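Local coordinates for Non-structural protein NS1 (Murine minute virus, PDB 4R94) that nicks the viral replication origin through its N-terminal metal-dependent endonuclease domain and, as a whole protein, also unwinds DNA as an ATP-driven helicase, at residues N34-N38 with G39-G43; Q164-P167 with A168-I171. One frame throughout, in Å; residues are numbered along the deposited sequence.

Interaction 1: N34-N38 with G39-G43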
loop_
_atom_site.group_PDB
_atom_site.type_symbol
_atom_site.label_atom_id
_atom_site.label_comp_id
_atom_site.label_asym_id
_atom_site.label_seq_id
_atom_site.Cartn_x
_atom_site.Cartn_y
_atom_site.Cartn_z
ATOM N N ASN A 34 5.119 11.282 11.917
ATOM C CA ASN A 34 6.362 11.954 12.258
ATOM C C ASN A 34 6.752 11.716 13.699
ATOM O O ASN A 34 5.888 11.677 14.583
ATOM C CB ASN A 34 6.223 13.443 11.986
ATOM C CG ASN A 34 5.966 13.726 10.539
ATOM O OD1 ASN A 34 6.571 13.103 9.664
ATOM N ND2 ASN A 34 5.046 14.655 10.267
ATOM N N VAL A 35 8.049 11.515 13.934
ATOM C CA VAL A 35 8.527 11.201 15.267
ATOM C C VAL A 35 9.769 12.024 15.557
ATOM O O VAL A 35 10.627 12.174 14.695
ATOM C CB VAL A 35 8.856 9.692 15.423
ATOM C CG1 VAL A 35 9.398 9.403 16.816
ATOM C CG2 VAL A 35 7.621 8.853 15.165
ATOM N N GLN A 36 9.850 12.582 16.760
ATOM C CA GLN A 36 11.102 13.174 17.193
ATOM C C GLN A 36 11.583 12.477 18.448
ATOM O O GLN A 36 10.894 12.464 19.468
ATOM C CB GLN A 36 10.968 14.673 17.446
ATOM C CG GLN A 36 12.351 15.285 17.674
ATOM C CD GLN A 36 12.285 16.711 18.145
ATOM O OE1 GLN A 36 12.159 16.972 19.342
ATOM N NE2 GLN A 36 12.375 17.648 17.208
ATOM N N LEU A 37 12.758 11.871 18.349
ATOM C CA LEU A 37 13.373 11.145 19.451
ATOM C C LEU A 37 14.684 11.818 19.804
ATOM O O LEU A 37 15.594 11.848 18.978
ATOM C CB LEU A 37 13.626 9.683 19.072
ATOM C CG LEU A 37 12.401 8.829 18.737
ATOM C CD1 LEU A 37 12.823 7.449 18.251
ATOM C CD2 LEU A 37 11.510 8.728 19.954
ATOM N N ASN A 38 14.778 12.357 21.018
ATOM C CA ASN A 38 16.010 13.000 21.474
ATOM C C ASN A 38 16.533 14.020 20.469
ATOM O O ASN A 38 17.720 14.053 20.167
ATOM C CB ASN A 38 17.076 11.940 21.754
ATOM C CG ASN A 38 16.661 10.999 22.851
ATOM O OD1 ASN A 38 16.134 11.428 23.882
ATOM N ND2 ASN A 38 16.857 9.704 22.629
ATOM N N GLY A 39 15.632 14.826 19.923
ATOM C CA GLY A 39 16.026 15.865 18.988
ATOM C C GLY A 39 16.194 15.394 17.554
ATOM O O GLY A 39 16.377 16.215 16.654
ATOM N N LYS A 40 16.135 14.078 17.343
ATOM C CA LYS A 40 16.314 13.485 16.012
ATOM C C LYS A 40 14.974 13.399 15.291
ATOM O O LYS A 40 14.036 12.802 15.807
ATOM C CB LYS A 40 16.926 12.090 16.109
ATOM C CG LYS A 40 18.265 12.026 16.825
ATOM C CD LYS A 40 18.746 10.584 16.891
ATOM C CE LYS A 40 20.118 10.479 17.543
ATOM N NZ LYS A 40 20.598 9.066 17.572
ATOM N N ASP A 41 14.894 13.986 14.105
ATOM C CA ASP A 41 13.638 14.050 13.371
ATOM C C ASP A 41 13.499 12.862 12.432
ATOM O O ASP A 41 14.337 12.649 11.560
ATOM C CB ASP A 41 13.540 15.352 12.578
ATOM C CG ASP A 41 13.286 16.562 13.463
ATOM O OD1 ASP A 41 12.699 16.397 14.557
ATOM O OD2 ASP A 41 13.656 17.680 13.051
ATOM N N ILE A 42 12.428 12.101 12.610
ATOM C CA ILE A 42 12.151 10.956 11.762
ATOM C C ILE A 42 10.860 11.235 11.016
ATOM O O ILE A 42 9.773 11.091 11.574
ATOM C CB ILE A 42 12.033 9.659 12.585
ATOM C CG1 ILE A 42 13.222 9.538 13.543
ATOM C CG2 ILE A 42 11.944 8.441 11.663
ATOM C CD1 ILE A 42 13.155 8.324 14.436
ATOM N N GLY A 43 10.988 11.675 9.768
ATOM C CA GLY A 43 9.839 12.060 8.977
ATOM C C GLY A 43 9.342 10.903 8.141
ATOM O O GLY A 43 9.828 9.769 8.281
HETATM O O HOH W 1 13.081 15.396 21.069
#
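The amide of Q36 and the carboxylate of D41 run alongside one another in the same direction, their planes only 22° apart. Q36 NE2 gives its N-H to D41 OD1 at 2.9 Å, in the plane of the amide and on the syn side of the carboxylate, 15° out of its plane. One face of the amide is covered by G39 CA, 3.9 Å from Q36 CD. At the other end of the amide, Q36 OE1 takes a hydrogen bond from a water that also accepts from G39 N, which should hold the amide in this rotation. With CG anti to the backbone N (chi1 -171°) and the chain extended beyond it, Q36 CG comes 3.3 Å from D41 OD1. The amide of N34 brings OD1 to within 3.5 Å of G43 CA, a plain contact.

The backbone makes a beta hairpin with a two-residue loop, N38-G39, in a type I' turn from L37 to K40. V35 and I42 are a hydrogen-bonded pair, with V35 N to I42 O at 3.0 Å and I42 N to V35 O at 2.8 Å; L37 and K40 are the next such pair, bonded in both directions. Q36 and D41 form the non-hydrogen-bonded pair between them, where Q36 CA also makes a C-H...O contact to K40 O.

The other face of the hairpin carries V35, L37, K40 and I42. L37 CD1 touches I42 CD1 at 3.9 Å, and the CB atoms of V35 and I42 face each other.

V35, L37 and I42 on this face pack on helix 167-179, against I176, K172 and L173 in turn. At the turn, K40 (salt bridge) and N38 (probable hydrogen bond) both reach E169 of that helix, while the Q36-D41 face is turned away from it.

Interaction 2: Q164-P167 with A168-I171; sequences QLTP and AERI
T166, the N-cap residue of helix 167-179, and E169 hold each other through two hydrogen bonds, a capping box. T166 OG1 accepts from E169 N at 3.0 Å, and T166 N in turn donates to E169 OE1 at 2.8 Å, with an N-H...O angle of 165°. T166 turns its hydroxyl to a place between its own N and carbonyl carbon (chi1 68°), which aims OG1 at the first turn. The E169 chain, extended beyond CG, carries OE1 back to T166 N. The T166 N-H comes to OE1 from above the carboxylate plane, 40° out of it.

Ordinary helical bonds follow from the cap: R170 N to T166 O at 2.9 Å and I171 N to P167 O at 3.1 Å. P167 opens the helix in its first turn, where a residue without an N-H costs no bond.

The apolar contacts centre on L165. Its CB lies 3.8 Å from R170 CG, and the same CB sits over one face of the guanidinium group. The acid comes up against the leucine as well, with E169 OE1 3.7 Å from L165 CD2 and also close to L165 CA.

A water donates to L165 O at 2.7 Å and makes a weak, long bond with R170 NH2, loosely linking the loop to the end of the arginine.

Residues 164-166 end the loop from helix 142-160, and P167 begins helix 167-179. The E169 carboxylate faces the turn of the hairpin formed by strands 35-37 and 40-42, where K40 and N38 are its further partners. K40 NZ also bonds Q164 O, so the hairpin grips both the loop and the helix start.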
loop_
_atom_site.group_PDB
_atom_site.type_symbol
_atom_site.label_atom_id
_atom_site.label_comp_id
_atom_site.label_asym_id
_atom_site.label_seq_id
_atom_site.Cartn_x
_atom_site.Cartn_y
_atom_site.Cartn_z
ATOM N N GLN A 164 20.408 7.737 12.040
ATOM C CA GLN A 164 21.245 7.034 13.004
ATOM C C GLN A 164 20.558 7.019 14.364
ATOM O O GLN A 164 20.331 8.063 14.971
ATOM C CB GLN A 164 22.625 7.693 13.098
ATOM C CG GLN A 164 23.524 7.117 14.185
ATOM C CD GLN A 164 24.596 6.193 13.636
ATOM O OE1 GLN A 164 24.698 5.988 12.425
ATOM N NE2 GLN A 164 25.407 5.634 14.530
ATOM N N LEU A 165 20.209 5.832 14.836
ATOM C CA LEU A 165 19.495 5.696 16.097
ATOM C C LEU A 165 20.269 4.849 17.100
ATOM O O LEU A 165 20.916 3.883 16.708
ATOM C CB LEU A 165 18.129 5.059 15.861
ATOM C CG LEU A 165 17.158 5.804 14.950
ATOM C CD1 LEU A 165 15.938 4.939 14.698
ATOM C CD2 LEU A 165 16.758 7.122 15.590
ATOM N N THR A 166 20.181 5.199 18.381
ATOM C CA THR A 166 20.657 4.322 19.458
ATOM C C THR A 166 19.751 3.097 19.555
ATOM O O THR A 166 18.641 3.103 19.028
ATOM C CB THR A 166 20.673 5.031 20.823
ATOM O OG1 THR A 166 19.327 5.304 21.249
ATOM C CG2 THR A 166 21.490 6.333 20.764
ATOM N N PRO A 167 20.209 2.031 20.227
ATOM C CA PRO A 167 19.283 0.913 20.452
ATOM C C PRO A 167 18.013 1.323 21.198
ATOM O O PRO A 167 16.926 0.852 20.841
ATOM C CB PRO A 167 20.128 -0.070 21.277
ATOM C CG PRO A 167 21.516 0.167 20.780
ATOM C CD PRO A 167 21.598 1.672 20.572
ATOM N N ALA A 168 18.137 2.194 22.198
ATOM C CA ALA A 168 16.974 2.654 22.952
ATOM C C ALA A 168 15.986 3.388 22.046
ATOM O O ALA A 168 14.768 3.234 22.184
ATOM C CB ALA A 168 17.414 3.555 24.101
ATOM N N GLU A 169 16.512 4.199 21.128
ATOM C CA GLU A 169 15.668 4.927 20.182
ATOM C C GLU A 169 14.991 4.002 19.172
ATOM O O GLU A 169 13.831 4.211 18.826
ATOM C CB GLU A 169 16.487 5.986 19.450
ATOM C CG GLU A 169 16.921 7.133 20.349
ATOM C CD GLU A 169 18.035 7.979 19.760
ATOM O OE1 GLU A 169 18.670 7.567 18.761
ATOM O OE2 GLU A 169 18.282 9.069 20.312
ATOM N N ARG A 170 15.714 2.992 18.686
ATOM C CA ARG A 170 15.109 2.008 17.783
ATOM C C ARG A 170 13.927 1.297 18.428
ATOM O O ARG A 170 12.886 1.100 17.804
ATOM C CB ARG A 170 16.137 0.966 17.348
ATOM C CG ARG A 170 16.990 1.404 16.218
ATOM C CD ARG A 170 17.809 0.244 15.687
ATOM N NE ARG A 170 18.902 0.745 14.883
ATOM C CZ ARG A 170 18.801 1.079 13.605
ATOM N NH1 ARG A 170 17.642 0.958 12.968
ATOM N NH2 ARG A 170 19.866 1.532 12.963
ATOM N N ILE A 171 14.095 0.899 19.686
ATOM C CA ILE A 171 13.024 0.241 20.424
ATOM C C ILE A 171 11.838 1.172 20.658
ATOM O O ILE A 171 10.681 0.755 20.557
ATOM C CB ILE A 171 13.542 -0.295 21.779
ATOM C CG1 ILE A 171 14.620 -1.354 21.539
ATOM C CG2 ILE A 171 12.414 -0.843 22.610
ATOM C CD1 ILE A 171 14.171 -2.525 20.673
HETATM O O HOH W 2 22.162 3.695 14.371
#

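Overall arrangement
Interaction 1 comes first along the chain and interaction 2 well after it, yet their centres are about 11 Å apart on the same side of the nickase domain. They meet at the start of helix 167-179, where the acid of the capping box also serves the hairpin turn. L37 CD1 packs 3.4 Å from E169 O. The two-stranded hairpin, separate from the main antiparallel sheet, is thus docked on the helix by one face and by its turn. With centres about 24 and 26 Å from the centre of the chain, the pair forms a peripheral part of the domain, though the N34 side chain lies about 12 Å from that of the metal ligand H127.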